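Local coordinates for Spermidine/putrescine ABC transporter, periplasmic binding protein (Treponema pallidum, PDB 2V84) that binds polyamines, probably serving as the periplasmic receptor that delivers spermidine or putrescine to an ABC transporter, at residues 33-38 and 125-130; 160-165 and 198-203; 214-219 and 229-234; 258-263 and 274-279. One frame throughout, in Å; residues are numbered along the deposited sequence.

Contact 1: residues 33-38 and 125-130; sequences TYYTPT and VPYYLG
Tyr127 reaches out of strand 125-130 to the loop 33-38 at a classic beta bulge, in which Tyr127 and Tyr128 both face Asp258 of the neighbouring antiparallel strand. The bulge lets two consecutive tyrosines point their CB atoms at the same loop, and of the two it is the Tyr127 hydroxyl that bonds to the loop. From its CB the chain sets CG anti to the backbone N (chi1 -174°), and the ring then runs alongside that of Tyr35 in the opposite sense. CD1 comes within 3.8 Å of Tyr35 CZ. One atom further, CE1 sits 3.6 Å above the plane of the Tyr35 ring, over its centre, and lies 3.7 Å from Tyr35 CE2. The two ring planes make 39°, so the pair is oblique, neither a parallel stack nor a T-shape. At the tip, the Tyr127 OH shares a hydrogen bond of 2.9 Å with Thr36 OG1, which approaches near the plane of the phenol; Asn31 ND2 is also bonded to OG1. A weak bond of 3.0 Å from Tyr127 OH to Tyr35 O is possible, but the same proton could serve Thr36 instead. A buried hydroxyl thus finds its partners just before the helix starting at Thr38, with Pro37 as N-cap residue. Tyr35 carries its own hydroxyl past the ring of Tyr127 to Asp258 OD2, to which it is hydrogen-bonded; the same OD2 bonds a MES molecule, probably from the crystallisation liquor. Tyr35 OH also lies at the Tyr128 ring edge, 3.4 Å from Tyr128 CB.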
loop_
_atom_site.group_PDB
_atom_site.type_symbol
_atom_site.label_atom_id
_atom_site.label_comp_id
_atom_site.label_asym_id
_atom_site.label_seq_id
_atom_site.Cartn_x
_atom_site.Cartn_y
_atom_site.Cartn_z
ATOM N N THR A 33 9.488 -6.807 -0.138
ATOM C CA THR A 33 9.841 -7.984 0.635
ATOM C C THR A 33 8.577 -8.634 1.143
ATOM O O THR A 33 7.692 -7.958 1.674
ATOM C CB THR A 33 10.796 -7.626 1.828
ATOM O OG1 THR A 33 11.696 -6.572 1.440
ATOM C CG2 THR A 33 11.607 -8.849 2.252
ATOM N N TYR A 34 8.485 -9.944 0.940
ATOM C CA TYR A 34 7.374 -10.781 1.416
ATOM C C TYR A 34 6.040 -10.605 0.684
ATOM O O TYR A 34 5.135 -11.397 0.889
ATOM C CB TYR A 34 7.163 -10.666 2.951
ATOM C CG TYR A 34 8.446 -10.670 3.781
ATOM C CD1 TYR A 34 9.377 -11.709 3.666
ATOM C CD2 TYR A 34 8.716 -9.641 4.692
ATOM C CE1 TYR A 34 10.562 -11.714 4.421
ATOM C CE2 TYR A 34 9.902 -9.640 5.455
ATOM C CZ TYR A 34 10.815 -10.685 5.309
ATOM O OH TYR A 34 11.980 -10.706 6.053
ATOM N N TYR A 35 5.927 -9.581 -0.164
ATOM C CA TYR A 35 4.634 -9.197 -0.797
ATOM C C TYR A 35 4.043 -10.252 -1.748
ATOM O O TYR A 35 2.825 -10.489 -1.759
ATOM C CB TYR A 35 4.779 -7.851 -1.504
ATOM C CG TYR A 35 3.496 -7.077 -1.677
ATOM C CD1 TYR A 35 2.379 -7.335 -0.882
ATOM C CD2 TYR A 35 3.414 -6.075 -2.635
ATOM C CE1 TYR A 35 1.192 -6.601 -1.048
ATOM C CE2 TYR A 35 2.257 -5.347 -2.819
ATOM C CZ TYR A 35 1.149 -5.604 -2.033
ATOM O OH TYR A 35 0.028 -4.840 -2.205
ATOM N N THR A 36 4.910 -10.908 -2.514
ATOM C CA THR A 36 4.552 -12.160 -3.172
ATOM C C THR A 36 4.901 -13.363 -2.259
ATOM O O THR A 36 6.083 -13.664 -2.056
ATOM C CB THR A 36 5.235 -12.303 -4.551
ATOM O OG1 THR A 36 5.113 -11.082 -5.289
ATOM C CG2 THR A 36 4.587 -13.412 -5.327
ATOM N N PRO A 37 3.876 -14.036 -1.694
ATOM C CA PRO A 37 4.092 -15.157 -0.775
ATOM C C PRO A 37 4.902 -16.277 -1.431
ATOM O O PRO A 37 4.471 -16.832 -2.459
ATOM C CB PRO A 37 2.672 -15.653 -0.493
ATOM C CG PRO A 37 1.802 -14.476 -0.750
ATOM C CD PRO A 37 2.440 -13.781 -1.904
ATOM N N THR A 38 6.052 -16.611 -0.838
ATOM C CA THR A 38 6.954 -17.626 -1.396
ATOM C C THR A 38 6.212 -18.906 -1.755
ATOM O O THR A 38 6.597 -19.596 -2.698
ATOM C CB THR A 38 8.116 -17.983 -0.442
ATOM O OG1 THR A 38 7.589 -18.241 0.859
ATOM C CG2 THR A 38 9.138 -16.856 -0.362
ATOM N N VAL A 125 -1.532 -4.056 -14.195
ATOM C CA VAL A 125 -2.681 -4.869 -13.787
ATOM C C VAL A 125 -2.746 -4.834 -12.281
ATOM O O VAL A 125 -1.750 -5.077 -11.659
ATOM C CB VAL A 125 -2.528 -6.353 -14.221
ATOM C CG1 VAL A 125 -3.699 -7.212 -13.658
ATOM C CG2 VAL A 125 -2.479 -6.473 -15.772
ATOM N N PRO A 126 -3.904 -4.496 -11.681
ATOM C CA PRO A 126 -3.933 -4.421 -10.211
ATOM C C PRO A 126 -3.459 -5.668 -9.476
ATOM O O PRO A 126 -3.807 -6.789 -9.854
ATOM C CB PRO A 126 -5.422 -4.191 -9.901
ATOM C CG PRO A 126 -5.913 -3.476 -11.097
ATOM C CD PRO A 126 -5.181 -4.066 -12.271
ATOM N N TYR A 127 -2.699 -5.448 -8.401
ATOM C CA TYR A 127 -2.132 -6.496 -7.569
ATOM C C TYR A 127 -2.892 -6.535 -6.233
ATOM O O TYR A 127 -3.301 -7.602 -5.763
ATOM C CB TYR A 127 -0.655 -6.141 -7.354
ATOM C CG TYR A 127 0.177 -7.152 -6.640
ATOM C CD1 TYR A 127 0.093 -7.305 -5.259
ATOM C CD2 TYR A 127 1.099 -7.921 -7.342
ATOM C CE1 TYR A 127 0.872 -8.214 -4.609
ATOM C CE2 TYR A 127 1.889 -8.857 -6.686
ATOM C CZ TYR A 127 1.770 -8.998 -5.333
ATOM O OH TYR A 127 2.569 -9.912 -4.663
ATOM N N TYR A 128 -3.093 -5.368 -5.625
ATOM C CA TYR A 128 -3.821 -5.293 -4.366
ATOM C C TYR A 128 -4.200 -3.850 -4.104
ATOM O O TYR A 128 -3.504 -2.959 -4.533
ATOM C CB TYR A 128 -3.017 -5.933 -3.172
ATOM C CG TYR A 128 -3.820 -5.859 -1.896
ATOM C CD1 TYR A 128 -5.004 -6.581 -1.766
ATOM C CD2 TYR A 128 -3.432 -5.019 -0.849
ATOM C CE1 TYR A 128 -5.789 -6.475 -0.627
ATOM C CE2 TYR A 128 -4.223 -4.905 0.289
ATOM C CZ TYR A 128 -5.390 -5.626 0.384
ATOM O OH TYR A 128 -6.147 -5.517 1.521
ATOM N N LEU A 129 -5.330 -3.633 -3.444
ATOM C CA LEU A 129 -5.782 -2.299 -3.047
ATOM C C LEU A 129 -6.061 -2.370 -1.559
ATOM O O LEU A 129 -6.837 -3.226 -1.123
ATOM C CB LEU A 129 -7.072 -1.937 -3.802
ATOM C CG LEU A 129 -7.653 -0.517 -3.684
ATOM C CD1 LEU A 129 -8.477 -0.232 -4.894
ATOM C CD2 LEU A 129 -8.494 -0.349 -2.399
ATOM N N GLY A 130 -5.443 -1.490 -0.775
ATOM C CA GLY A 130 -5.742 -1.473 0.675
ATOM C C GLY A 130 -5.509 -0.078 1.194
ATOM O O GLY A 130 -5.474 0.881 0.420
#

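Contact 2: residues 160-165 and 198-203; sequences MSMMDD and DHWKPN
Met162 and Trp200 form a Met-aromatic contact between strand 160-162, in the mixed sheet, and the end of helix 186-200, which passes through a wider pi-type turn before a 3-10 segment at 201-203. In the sulfur-aromatic part, Met162 SD lies 3.6 Å from Trp200 CE3 and 4.7 Å from the centroid of the six-membered ring. The direction is 57° off the ring normal, so the sulfur approaches obliquely. A bend at chi3 (80°) turns the terminal methyl back along the indole: Met162 CE also stands 3.6 Å from Trp200 CE3, and it reaches CZ3 of the same ring at 3.8 Å.

The second kind of contact is apolar packing. Met160, two residues earlier and on the same side of the strand, runs side by side with Asn203, whose backbone carbonyl is close by. The polar end of Asn203 leads away, where ND2 bonds to Phe151 O. No hydrogen bond joins the two segments.

Beyond the strand, Asp165 belongs to the predicted spermidine site and caps helix 166-176 through a bond from Glu168 N to its OD2. Val169 of that helix touches Met162, while Ala173 and Ser176 touch Trp200. At the other end of the contact, Met160 CE rests 3.6 Å from Asn203 CB.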
loop_
_atom_site.group_PDB
_atom_site.type_symbol
_atom_site.label_atom_id
_atom_site.label_comp_id
_atom_site.label_asym_id
_atom_site.label_seq_id
_atom_site.Cartn_x
_atom_site.Cartn_y
_atom_site.Cartn_z
ATOM N N MET A 160 2.992 7.208 20.820
ATOM C CA MET A 160 2.397 7.078 19.491
ATOM C C MET A 160 3.453 7.235 18.414
ATOM O O MET A 160 4.493 7.861 18.641
ATOM C CB MET A 160 1.309 8.143 19.306
ATOM C CG MET A 160 0.180 8.028 20.349
ATOM S SD MET A 160 -1.262 9.041 19.936
ATOM C CE MET A 160 -0.613 10.688 20.227
ATOM N N SER A 161 3.191 6.650 17.245
ATOM C CA SER A 161 3.977 6.918 16.046
ATOM C C SER A 161 3.066 7.118 14.847
ATOM O O SER A 161 1.906 6.658 14.826
ATOM C CB SER A 161 4.970 5.772 15.766
ATOM O OG SER A 161 4.307 4.567 15.359
ATOM N N MET A 162 3.582 7.852 13.855
ATOM C CA MET A 162 2.977 7.901 12.558
ATOM C C MET A 162 3.986 7.339 11.583
ATOM O O MET A 162 5.173 7.185 11.920
ATOM C CB MET A 162 2.524 9.331 12.183
ATOM C CG MET A 162 1.332 9.821 13.047
ATOM S SD MET A 162 0.641 11.352 12.417
ATOM C CE MET A 162 -0.359 10.710 11.093
ATOM N N MET A 163 3.532 7.036 10.370
ATOM C CA MET A 163 4.402 6.399 9.382
ATOM C C MET A 163 5.423 7.362 8.792
ATOM O O MET A 163 5.146 8.559 8.664
ATOM C CB MET A 163 3.575 5.743 8.277
ATOM C CG MET A 163 2.875 4.474 8.728
ATOM S SD MET A 163 2.445 3.397 7.340
ATOM C CE MET A 163 1.069 4.278 6.648
ATOM N N ASP A 164 6.596 6.826 8.434
ATOM C CA ASP A 164 7.691 7.597 7.868
ATOM C C ASP A 164 7.445 7.600 6.356
ATOM O O ASP A 164 8.222 7.056 5.555
ATOM C CB ASP A 164 9.030 6.941 8.213
ATOM C CG ASP A 164 10.226 7.816 7.893
ATOM O OD1 ASP A 164 10.069 8.869 7.217
ATOM O OD2 ASP A 164 11.344 7.420 8.277
ATOM N N ASP A 165 6.310 8.175 5.983
ATOM C CA ASP A 165 5.928 8.257 4.600
ATOM C C ASP A 165 5.192 9.565 4.371
ATOM O O ASP A 165 4.155 9.821 5.003
ATOM C CB ASP A 165 5.027 7.084 4.188
ATOM C CG ASP A 165 4.721 7.101 2.693
ATOM O OD1 ASP A 165 5.532 6.578 1.887
ATOM O OD2 ASP A 165 3.696 7.677 2.292
ATOM N N ASP A 198 2.399 21.063 14.187
ATOM C CA ASP A 198 1.948 21.684 15.419
ATOM C C ASP A 198 1.011 20.859 16.266
ATOM O O ASP A 198 0.938 21.084 17.475
ATOM C CB ASP A 198 1.313 23.055 15.140
ATOM C CG ASP A 198 2.340 24.118 14.805
ATOM O OD1 ASP A 198 3.546 23.902 15.091
ATOM O OD2 ASP A 198 1.927 25.171 14.262
ATOM N N HIS A 199 0.300 19.908 15.669
ATOM C CA HIS A 199 -0.743 19.167 16.410
ATOM C C HIS A 199 -0.476 17.683 16.633
ATOM O O HIS A 199 -0.828 17.140 17.690
ATOM C CB HIS A 199 -2.122 19.407 15.793
ATOM C CG HIS A 199 -2.549 20.845 15.841
ATOM N ND1 HIS A 199 -2.761 21.514 17.029
ATOM C CD2 HIS A 199 -2.747 21.757 14.860
ATOM C CE1 HIS A 199 -3.091 22.766 16.777
ATOM N NE2 HIS A 199 -3.097 22.938 15.466
ATOM N N TRP A 200 0.164 17.032 15.664
ATOM C CA TRP A 200 0.417 15.594 15.748
ATOM C C TRP A 200 1.841 15.275 16.135
ATOM O O TRP A 200 2.064 14.543 17.078
ATOM C CB TRP A 200 0.054 14.892 14.438
ATOM C CG TRP A 200 -1.399 14.994 14.078
ATOM C CD1 TRP A 200 -2.422 15.431 14.880
ATOM C CD2 TRP A 200 -1.991 14.649 12.822
ATOM N NE1 TRP A 200 -3.607 15.382 14.204
ATOM C CE2 TRP A 200 -3.378 14.902 12.934
ATOM C CE3 TRP A 200 -1.483 14.130 11.610
ATOM C CZ2 TRP A 200 -4.276 14.653 11.887
ATOM C CZ3 TRP A 200 -2.373 13.893 10.555
ATOM C CH2 TRP A 200 -3.763 14.145 10.709
ATOM N N LYS A 201 2.806 15.818 15.395
ATOM C CA LYS A 201 4.227 15.567 15.660
ATOM C C LYS A 201 4.677 15.719 17.132
ATOM O O LYS A 201 5.478 14.886 17.610
ATOM C CB LYS A 201 5.095 16.428 14.716
ATOM C CG LYS A 201 6.606 16.348 14.946
ATOM C CD LYS A 201 7.335 17.213 13.898
ATOM C CE LYS A 201 8.818 17.409 14.239
ATOM N NZ LYS A 201 9.502 18.257 13.214
ATOM N N PRO A 202 4.177 16.752 17.862
ATOM C CA PRO A 202 4.608 16.922 19.256
ATOM C C PRO A 202 4.263 15.749 20.178
ATOM O O PRO A 202 4.853 15.618 21.248
ATOM C CB PRO A 202 3.823 18.161 19.714
ATOM C CG PRO A 202 3.512 18.878 18.503
ATOM C CD PRO A 202 3.238 17.824 17.485
ATOM N N ASN A 203 3.305 14.922 19.771
ATOM C CA ASN A 203 2.866 13.780 20.578
ATOM C C ASN A 203 3.496 12.465 20.174
ATOM O O ASN A 203 3.249 11.438 20.804
ATOM C CB ASN A 203 1.350 13.650 20.522
ATOM C CG ASN A 203 0.657 14.875 21.037
ATOM O OD1 ASN A 203 1.012 15.401 22.083
ATOM N ND2 ASN A 203 -0.315 15.353 20.296
#

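Contact 3: residues 214-219 and 229-234; sequences KSFASG and EAFFAE
Lys214 and Glu234 are the closest backbone pair, CA to CA 6.1 Å, between helix segments 214-218 and 229-234, whose axes approach to 8.9 Å with a signed crossing angle of -49°. The buried half of the interface is aromatic. Phe216 and Phe231 make an edge-to-face (T-shaped) pair with centroids 5.2 Å apart and planes at 75°. The edge of Phe231 is turned to the face of Phe216, and its CD1 comes 3.8 Å from Phe216 CG, while Phe216 CB lies in the plane of the Phe231 ring at its rim. Phe216 gets there with CG anti to the backbone N (chi1 -176°).

The solvent-facing half mixes aliphatic and polar atoms. Glu234 CG packs 3.6 Å from Lys214 N, and its carboxylate oxygen OE2 rests against CB, CG and CD of Lys214, the two side chains crossing at a slant. Lys214 NZ remains 6.1 Å from Glu234 OE2, too far for a salt bridge, so any attraction is probably modest. Ala217 CB meets the backbone at Glu234 O, 3.4 Å away.

Ala135 of strand 125-137 touches both phenylalanines, and strand 243-246 adds Ile243 against Phe216 and Phe245 against Phe231. Two short helices, joined through strand 223-226, thereby pack on the mixed sheet, an alpha/beta layering characteristic of a periplasmic binding protein lobe.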
loop_
_atom_site.group_PDB
_atom_site.type_symbol
_atom_site.label_atom_id
_atom_site.label_comp_id
_atom_site.label_asym_id
_atom_site.label_seq_id
_atom_site.Cartn_x
_atom_site.Cartn_y
_atom_site.Cartn_z
ATOM N N LYS A 214 6.423 -3.792 16.031
ATOM C CA LYS A 214 7.128 -4.369 17.180
ATOM C C LYS A 214 6.952 -3.521 18.425
ATOM O O LYS A 214 6.713 -4.050 19.521
ATOM C CB LYS A 214 8.618 -4.570 16.883
ATOM C CG LYS A 214 9.245 -5.575 17.795
ATOM C CD LYS A 214 10.635 -6.005 17.324
ATOM C CE LYS A 214 11.707 -5.390 18.213
ATOM N NZ LYS A 214 12.704 -6.394 18.665
ATOM N N SER A 215 7.065 -2.205 18.247
ATOM C CA SER A 215 6.896 -1.262 19.353
ATOM C C SER A 215 5.456 -1.247 19.831
ATOM O O SER A 215 5.183 -1.050 21.027
ATOM C CB SER A 215 7.342 0.141 18.936
ATOM O OG SER A 215 8.726 0.154 18.613
ATOM N N PHE A 216 4.528 -1.471 18.908
ATOM C CA PHE A 216 3.137 -1.625 19.306
ATOM C C PHE A 216 2.931 -2.933 20.094
ATOM O O PHE A 216 2.212 -2.961 21.095
ATOM C CB PHE A 216 2.199 -1.508 18.091
ATOM C CG PHE A 216 0.755 -1.577 18.455
ATOM C CD1 PHE A 216 0.048 -0.423 18.778
ATOM C CD2 PHE A 216 0.107 -2.817 18.530
ATOM C CE1 PHE A 216 -1.294 -0.507 19.157
ATOM C CE2 PHE A 216 -1.233 -2.898 18.899
ATOM C CZ PHE A 216 -1.926 -1.744 19.213
ATOM N N ALA A 217 3.591 -4.010 19.656
ATOM C CA ALA A 217 3.490 -5.306 20.345
ATOM C C ALA A 217 4.033 -5.288 21.768
ATOM O O ALA A 217 3.475 -5.960 22.649
ATOM C CB ALA A 217 4.158 -6.425 19.518
ATOM N N SER A 218 5.102 -4.530 22.009
ATOM C CA SER A 218 5.684 -4.437 23.363
ATOM C C SER A 218 4.843 -3.579 24.319
ATOM O O SER A 218 4.932 -3.720 25.520
ATOM C CB SER A 218 7.115 -3.890 23.309
ATOM O OG SER A 218 7.132 -2.572 22.774
ATOM N N GLY A 219 4.035 -2.682 23.772
ATOM C CA GLY A 219 3.287 -1.725 24.588
ATOM C C GLY A 219 3.936 -0.353 24.577
ATOM O O GLY A 219 3.421 0.586 25.198
ATOM N N GLU A 229 -1.729 -5.792 8.491
ATOM C CA GLU A 229 -0.981 -7.051 8.403
ATOM C C GLU A 229 0.297 -7.058 9.248
ATOM O O GLU A 229 0.701 -8.109 9.731
ATOM C CB GLU A 229 -0.698 -7.430 6.933
ATOM C CG GLU A 229 0.298 -6.514 6.165
ATOM C CD GLU A 229 -0.350 -5.309 5.520
ATOM O OE1 GLU A 229 -1.515 -4.977 5.856
ATOM O OE2 GLU A 229 0.316 -4.675 4.679
ATOM N N ALA A 230 0.937 -5.899 9.421
ATOM C CA ALA A 230 2.120 -5.796 10.293
ATOM C C ALA A 230 1.776 -5.866 11.783
ATOM O O ALA A 230 2.401 -6.601 12.540
ATOM C CB ALA A 230 2.906 -4.526 9.983
ATOM N N PHE A 231 0.776 -5.103 12.219
ATOM C CA PHE A 231 0.358 -5.132 13.629
ATOM C C PHE A 231 -0.018 -6.548 14.035
ATOM O O PHE A 231 0.365 -7.036 15.103
ATOM C CB PHE A 231 -0.847 -4.198 13.830
ATOM C CG PHE A 231 -0.511 -2.735 13.723
ATOM C CD1 PHE A 231 0.272 -2.125 14.705
ATOM C CD2 PHE A 231 -1.003 -1.960 12.682
ATOM C CE1 PHE A 231 0.588 -0.765 14.633
ATOM C CE2 PHE A 231 -0.696 -0.584 12.599
ATOM C CZ PHE A 231 0.117 0.008 13.584
ATOM N N PHE A 232 -0.773 -7.224 13.180
ATOM C CA PHE A 232 -1.305 -8.523 13.566
ATOM C C PHE A 232 -0.284 -9.646 13.417
ATOM O O PHE A 232 -0.315 -10.597 14.180
ATOM C CB PHE A 232 -2.612 -8.802 12.824
ATOM C CG PHE A 232 -3.769 -7.959 13.309
ATOM C CD1 PHE A 232 -4.456 -8.304 14.474
ATOM C CD2 PHE A 232 -4.166 -6.826 12.601
ATOM C CE1 PHE A 232 -5.521 -7.533 14.937
ATOM C CE2 PHE A 232 -5.230 -6.031 13.056
ATOM C CZ PHE A 232 -5.919 -6.403 14.220
ATOM N N ALA A 233 0.630 -9.532 12.456
ATOM C CA ALA A 233 1.712 -10.523 12.316
ATOM C C ALA A 233 2.641 -10.471 13.515
ATOM O O ALA A 233 3.154 -11.506 13.984
ATOM C CB ALA A 233 2.492 -10.271 11.028
ATOM N N GLU A 234 2.815 -9.269 14.049
ATOM C CA GLU A 234 3.815 -9.005 15.074
ATOM C C GLU A 234 3.317 -9.157 16.511
ATOM O O GLU A 234 4.117 -9.176 17.455
ATOM C CB GLU A 234 4.352 -7.599 14.866
ATOM C CG GLU A 234 5.610 -7.303 15.621
ATOM C CD GLU A 234 6.838 -7.551 14.798
ATOM O OE1 GLU A 234 6.801 -7.282 13.570
ATOM O OE2 GLU A 234 7.839 -7.999 15.393
#

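Contact 4: residues 258-263 and 274-279; sequences DSFCIP and AFINFF
Phe260 leaves its strand with CG anti to the carbonyl carbon (chi1 -70°), while Phe279 extends CG anti to its backbone N (chi1 -167°), and the two rings meet between strand 258-260 and helix 274-279. They form an offset edge-to-face pair, centroids 5.2 Å apart and planes at 85°. The edge of Phe260 is the one turned in, with its CZ 3.6 Å from Phe279 CD2 over the face of that ring. Ile276 takes one face of Phe260 in a CH-pi contact: its CG1 lies 3.9 Å from the ring centroid and is offset toward the rim. The branches divide the work, CG2 meeting Phe260 CD2 at 3.7 Å and CD1 lying 3.6 Å from Phe260 CB. A third aromatic, Phe275, brings its ring edge to Phe260, CE2 to CE1 at 3.8 Å. No hydrogen bond crosses the interface; it is carbon against carbon and fully buried.

Around this cluster, Phe44 of helix 38-48 meets Phe275 edge-to-face, and Leu76 of strand 76-77 touches both Phe275 and Ile276. Helix 269-279 is thus packed against strand 254-260, the antiparallel neighbour of strand 125-137, and also touches helix 38-48 through Phe275 and Phe278.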
loop_
_atom_site.group_PDB
_atom_site.type_symbol
_atom_site.label_atom_id
_atom_site.label_comp_id
_atom_site.label_asym_id
_atom_site.label_seq_id
_atom_site.Cartn_x
_atom_site.Cartn_y
_atom_site.Cartn_z
ATOM N N ASP A 258 -1.518 -1.122 -5.593
ATOM C CA ASP A 258 -0.275 -1.677 -6.168
ATOM C C ASP A 258 -0.632 -2.524 -7.400
ATOM O O ASP A 258 -1.696 -3.130 -7.414
ATOM C CB ASP A 258 0.389 -2.580 -5.131
ATOM C CG ASP A 258 0.984 -1.798 -3.954
ATOM O OD1 ASP A 258 1.477 -0.691 -4.180
ATOM O OD2 ASP A 258 0.988 -2.324 -2.812
ATOM N N SER A 259 0.242 -2.564 -8.411
ATOM C CA SER A 259 -0.045 -3.191 -9.723
ATOM C C SER A 259 1.152 -3.930 -10.234
ATOM O O SER A 259 2.263 -3.505 -9.962
ATOM C CB SER A 259 -0.332 -2.123 -10.775
ATOM O OG SER A 259 -1.573 -1.517 -10.512
ATOM N N PHE A 260 0.930 -4.987 -11.018
ATOM C CA PHE A 260 1.970 -5.582 -11.851
ATOM C C PHE A 260 2.223 -4.690 -13.052
ATOM O O PHE A 260 1.287 -4.246 -13.746
ATOM C CB PHE A 260 1.538 -6.923 -12.443
ATOM C CG PHE A 260 1.418 -8.061 -11.454
ATOM C CD1 PHE A 260 2.543 -8.705 -10.960
ATOM C CD2 PHE A 260 0.155 -8.527 -11.085
ATOM C CE1 PHE A 260 2.439 -9.788 -10.083
ATOM C CE2 PHE A 260 0.037 -9.625 -10.222
ATOM C CZ PHE A 260 1.178 -10.256 -9.720
ATOM N N CYS A 261 3.504 -4.458 -13.325
ATOM C CA CYS A 261 3.902 -3.757 -14.535
ATOM C C CYS A 261 5.044 -4.515 -15.170
ATOM O O CYS A 261 5.795 -5.223 -14.471
ATOM C CB CYS A 261 4.349 -2.323 -14.210
ATOM S SG CYS A 261 3.051 -1.323 -13.506
ATOM N N ILE A 262 5.187 -4.364 -16.489
ATOM C CA ILE A 262 6.291 -5.017 -17.175
ATOM C C ILE A 262 7.347 -3.952 -17.495
ATOM O O ILE A 262 7.081 -3.044 -18.292
ATOM C CB ILE A 262 5.802 -5.746 -18.463
ATOM C CG1 ILE A 262 4.915 -6.957 -18.108
ATOM C CG2 ILE A 262 7.011 -6.152 -19.336
ATOM C CD1 ILE A 262 4.220 -7.572 -19.338
ATOM N N PRO A 263 8.549 -4.040 -16.861
ATOM C CA PRO A 263 9.560 -3.001 -17.107
ATOM C C PRO A 263 10.026 -2.953 -18.557
ATOM O O PRO A 263 10.128 -3.995 -19.196
ATOM C CB PRO A 263 10.736 -3.433 -16.214
ATOM C CG PRO A 263 10.108 -4.261 -15.130
ATOM C CD PRO A 263 9.039 -5.041 -15.896
ATOM N N ALA A 274 2.256 -14.751 -17.676
ATOM C CA ALA A 274 1.811 -16.021 -17.130
ATOM C C ALA A 274 1.756 -15.938 -15.622
ATOM O O ALA A 274 0.887 -16.539 -14.983
ATOM C CB ALA A 274 2.742 -17.156 -17.576
ATOM N N PHE A 275 2.679 -15.185 -15.045
ATOM C CA PHE A 275 2.662 -15.023 -13.610
ATOM C C PHE A 275 1.523 -14.140 -13.129
ATOM O O PHE A 275 0.866 -14.477 -12.151
ATOM C CB PHE A 275 4.001 -14.539 -13.071
ATOM C CG PHE A 275 4.048 -14.530 -11.573
ATOM C CD1 PHE A 275 4.413 -15.676 -10.868
ATOM C CD2 PHE A 275 3.669 -13.388 -10.860
ATOM C CE1 PHE A 275 4.428 -15.677 -9.472
ATOM C CE2 PHE A 275 3.678 -13.380 -9.464
ATOM C CZ PHE A 275 4.061 -14.526 -8.772
ATOM N N ILE A 276 1.237 -13.044 -13.834
ATOM C CA ILE A 276 0.097 -12.204 -13.479
ATOM C C ILE A 276 -1.194 -13.023 -13.582
ATOM O O ILE A 276 -2.071 -12.953 -12.713
ATOM C CB ILE A 276 -0.002 -10.951 -14.429
ATOM C CG1 ILE A 276 1.289 -10.107 -14.337
ATOM C CG2 ILE A 276 -1.250 -10.109 -14.114
ATOM C CD1 ILE A 276 1.383 -8.995 -15.403
ATOM N N ASN A 277 -1.303 -13.785 -14.672
ATOM C CA ASN A 277 -2.431 -14.674 -14.877
ATOM C C ASN A 277 -2.549 -15.713 -13.743
ATOM O O ASN A 277 -3.637 -15.964 -13.253
ATOM C CB ASN A 277 -2.348 -15.346 -16.255
ATOM C CG ASN A 277 -3.669 -15.947 -16.681
ATOM O OD1 ASN A 277 -4.681 -15.259 -16.714
ATOM N ND2 ASN A 277 -3.665 -17.241 -17.006
ATOM N N PHE A 278 -1.419 -16.282 -13.318
ATOM C CA PHE A 278 -1.364 -17.269 -12.227
ATOM C C PHE A 278 -1.806 -16.635 -10.893
ATOM O O PHE A 278 -2.612 -17.193 -10.146
ATOM C CB PHE A 278 0.070 -17.818 -12.139
ATOM C CG PHE A 278 0.344 -18.688 -10.935
ATOM C CD1 PHE A 278 0.786 -18.124 -9.728
ATOM C CD2 PHE A 278 0.242 -20.075 -11.026
ATOM C CE1 PHE A 278 1.072 -18.942 -8.611
ATOM C CE2 PHE A 278 0.531 -20.900 -9.916
ATOM C CZ PHE A 278 0.945 -20.328 -8.718
ATOM N N PHE A 279 -1.287 -15.454 -10.618
ATOM C CA PHE A 279 -1.543 -14.763 -9.347
ATOM C C PHE A 279 -3.027 -14.433 -9.190
ATOM O O PHE A 279 -3.581 -14.466 -8.085
ATOM C CB PHE A 279 -0.681 -13.505 -9.317
ATOM C CG PHE A 279 -0.586 -12.855 -7.978
ATOM C CD1 PHE A 279 0.303 -13.336 -7.010
ATOM C CD2 PHE A 279 -1.360 -11.732 -7.694
ATOM C CE1 PHE A 279 0.394 -12.707 -5.756
ATOM C CE2 PHE A 279 -1.262 -11.089 -6.452
ATOM C CZ PHE A 279 -0.386 -11.594 -5.483
#

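Contacts 1, 2 and 4 are buried throughout, whereas contact 3 pairs a buried aromatic half with an exposed Lys214-Glu234 edge on the outside. Contacts 1 and 4 are directly joined: strands 125-137 and 254-260 are antiparallel neighbours, Tyr127 N and Asp258 O are 2.7 Å apart, and the Tyr127 ring packs on both Phe260 and Phe279. Contacts 2 and 4 lie on opposite sides of the chain's centre, about 35 Å apart between centres, yet both reach the mixed sheet. Their chemistry follows place: contact 1, nearest the chain's centre, combines rings with buried hydroxyl bonds, contact 4 is wholly apolar, and contact 2 relies on methionine sulfur and methyl groups.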